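Local coordinates for protein Xaa-Pro Dipeptidase (Alteromonas macleodii, PDB 2QS8) that probably hydrolyses dipeptides or the carboxy-terminal ends of peptides as a metal-dependent TIM-barrel enzyme of the amidohydrolase superfamily, at residues 232-237 / 248-253. Sequence-based numbering, arbitrary orientation.
With MET (methionine), chain D.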
loop_
_atom_site.group_PDB
_atom_site.type_symbol
_atom_site.label_atom_id
_atom_site.label_comp_id
_atom_site.label_asym_id
_atom_site.label_seq_id
_atom_site.Cartn_x
_atom_site.Cartn_y
_atom_site.Cartn_z
ATOM N N VAL A 232 0.768 -2.310 24.967
ATOM C CA VAL A 232 -0.263 -2.792 24.066
ATOM C C VAL A 232 -1.322 -3.622 24.799
ATOM O O VAL A 232 -1.028 -4.698 25.323
ATOM C CB VAL A 232 0.367 -3.638 22.919
ATOM C CG1 VAL A 232 -0.708 -4.204 22.000
ATOM C CG2 VAL A 232 1.335 -2.776 22.119
ATOM N N ALA A 233 -2.543 -3.095 24.854
ATOM C CA ALA A 233 -3.674 -3.783 25.477
ATOM C C ALA A 233 -4.413 -4.456 24.311
ATOM O O ALA A 233 -4.483 -3.897 23.217
ATOM C CB ALA A 233 -4.584 -2.780 26.180
ATOM N N VAL A 234 -4.970 -5.642 24.540
ATOM C CA VAL A 234 -5.635 -6.364 23.458
ATOM C C VAL A 234 -7.011 -6.969 23.752
ATOM O O VAL A 234 -7.152 -7.847 24.601
ATOM C CB VAL A 234 -4.709 -7.502 22.928
ATOM C CG1 VAL A 234 -5.376 -8.254 21.771
ATOM C CG2 VAL A 234 -3.381 -6.920 22.486
ATOM N N HIS A 235 -8.024 -6.494 23.036
ATOM C CA HIS A 235 -9.374 -7.035 23.165
ATOM C C HIS A 235 -9.325 -8.420 22.511
ATOM O O HIS A 235 -8.810 -8.555 21.404
ATOM C CB HIS A 235 -10.370 -6.150 22.401
ATOM C CG HIS A 235 -11.697 -6.792 22.152
ATOM N ND1 HIS A 235 -12.797 -6.563 22.943
ATOM C CD2 HIS A 235 -12.103 -7.649 21.187
ATOM C CE1 HIS A 235 -13.827 -7.248 22.480
ATOM N NE2 HIS A 235 -13.429 -7.916 21.413
ATOM N N ALA A 236 -9.845 -9.442 23.187
ATOM C CA ALA A 236 -9.845 -10.782 22.613
ATOM C C ALA A 236 -10.771 -11.754 23.333
ATOM O O ALA A 236 -10.643 -11.978 24.534
ATOM C CB ALA A 236 -8.436 -11.343 22.592
ATOM N N HIS A 237 -11.705 -12.327 22.584
ATOM C CA HIS A 237 -12.643 -13.295 23.132
ATOM C C HIS A 237 -12.261 -14.677 22.598
ATOM O O HIS A 237 -12.119 -15.620 23.368
ATOM C CB HIS A 237 -14.081 -12.957 22.712
ATOM C CG HIS A 237 -14.625 -11.713 23.338
ATOM N ND1 HIS A 237 -14.774 -11.568 24.699
ATOM C CD2 HIS A 237 -15.089 -10.567 22.786
ATOM C CE1 HIS A 237 -15.308 -10.387 24.961
ATOM N NE2 HIS A 237 -15.509 -9.760 23.817
ATOM N N ALA A 248 2.817 -12.572 20.125
ATOM C CA ALA A 248 3.440 -11.377 19.556
ATOM C C ALA A 248 4.119 -10.546 20.640
ATOM O O ALA A 248 5.019 -9.754 20.351
ATOM C CB ALA A 248 2.404 -10.530 18.809
ATOM N N GLY A 249 3.672 -10.720 21.882
ATOM C CA GLY A 249 4.275 -9.997 22.988
ATOM C C GLY A 249 3.502 -8.825 23.563
ATOM O O GLY A 249 4.103 -7.925 24.148
ATOM N N VAL A 250 2.181 -8.826 23.416
ATOM C CA VAL A 250 1.389 -7.727 23.945
ATOM C C VAL A 250 1.448 -7.752 25.478
ATOM O O VAL A 250 1.790 -8.771 26.071
ATOM C CB VAL A 250 -0.076 -7.788 23.445
ATOM C CG1 VAL A 250 -0.098 -7.762 21.933
ATOM C CG2 VAL A 250 -0.764 -9.040 23.952
ATOM N N ASP A 251 1.128 -6.621 26.108
ATOM C CA ASP A 251 1.172 -6.495 27.559
ATOM C C ASP A 251 -0.029 -7.074 28.297
ATOM O O ASP A 251 0.110 -7.596 29.406
ATOM C CB ASP A 251 1.351 -5.025 27.934
ATOM C CG ASP A 251 2.646 -4.455 27.399
ATOM O OD1 ASP A 251 3.701 -4.680 28.030
ATOM O OD2 ASP A 251 2.616 -3.804 26.332
ATOM N N SER A 252 -1.205 -6.997 27.690
ATOM C CA SER A 252 -2.386 -7.520 28.347
ATOM C C SER A 252 -3.506 -7.948 27.400
ATOM O O SER A 252 -3.645 -7.435 26.286
ATOM C CB SER A 252 -2.923 -6.483 29.344
ATOM O OG SER A 252 -3.329 -5.296 28.688
ATOM N N ILE A 253 -4.282 -8.920 27.863
ATOM C CA ILE A 253 -5.419 -9.437 27.130
ATOM C C ILE A 253 -6.656 -9.007 27.923
ATOM O O ILE A 253 -6.740 -9.249 29.131
ATOM C CB ILE A 253 -5.396 -10.979 27.058
ATOM C CG1 ILE A 253 -4.194 -11.469 26.237
ATOM C CG2 ILE A 253 -6.705 -11.479 26.485
ATOM C CD1 ILE A 253 -4.154 -10.940 24.821
HETATM N N MET D . -16.839 -4.413 25.320
HETATM C CA MET D . -16.751 -5.898 25.194
HETATM C C MET D . -17.307 -6.388 23.859
HETATM O O MET D . -16.914 -7.494 23.435
HETATM C CB MET D . -17.525 -6.560 26.332
HETATM C CG MET D . -17.434 -8.061 26.319
HETATM S SD MET D . -18.156 -8.749 27.767
HETATM C CE MET D . -16.972 -8.222 28.972
HETATM O OXT MET D . -18.134 -5.663 23.264
#
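Val232 to Val234 and Ser252 to Ile253 pair as neighbouring parallel strands of a beta-alpha-beta unit in the amidohydrolase TIM barrel. Val234 N donates to Ser252 O at 2.8 Å from a position 29° off the plane of the Ser252 carbonyl. Two residues earlier on the same strand, Val232 O takes two backbone donors: Asp251 N at 3.0 Å and, weakly, Ser252 N. Asp251 adds a side-chain bond: its CG lies anti to its own carbonyl carbon (chi1 -61°), which brings the anti side of OD2 to Val232 N at 2.7 Å, while OD1 forms a salt bridge with Arg367. Val250 packs crosswise on both valines, CG1 lying 3.4 Å from Val234 CG2 and 3.6 Å from Val232 CG1. Ile253 CD1 touches Val234 CB on that face, and Ser252 OG, bonded to Glu254, lies beside Ala233 on the other. At the C-terminal end of strand 231-236, where TIM barrels carry their active sites, His237 NE2 donates to O of the bound methionine at 2.7 Å, and His235 CE1 meets the same oxygen edge-on. Helix 239-248, closed by a Schellman motif at Gly249, covers Val234, Ala236, Val250 and Ile253; helix 215-227 packs on Val232, and strand 192-196 pairs with the far edge of strand 231-236.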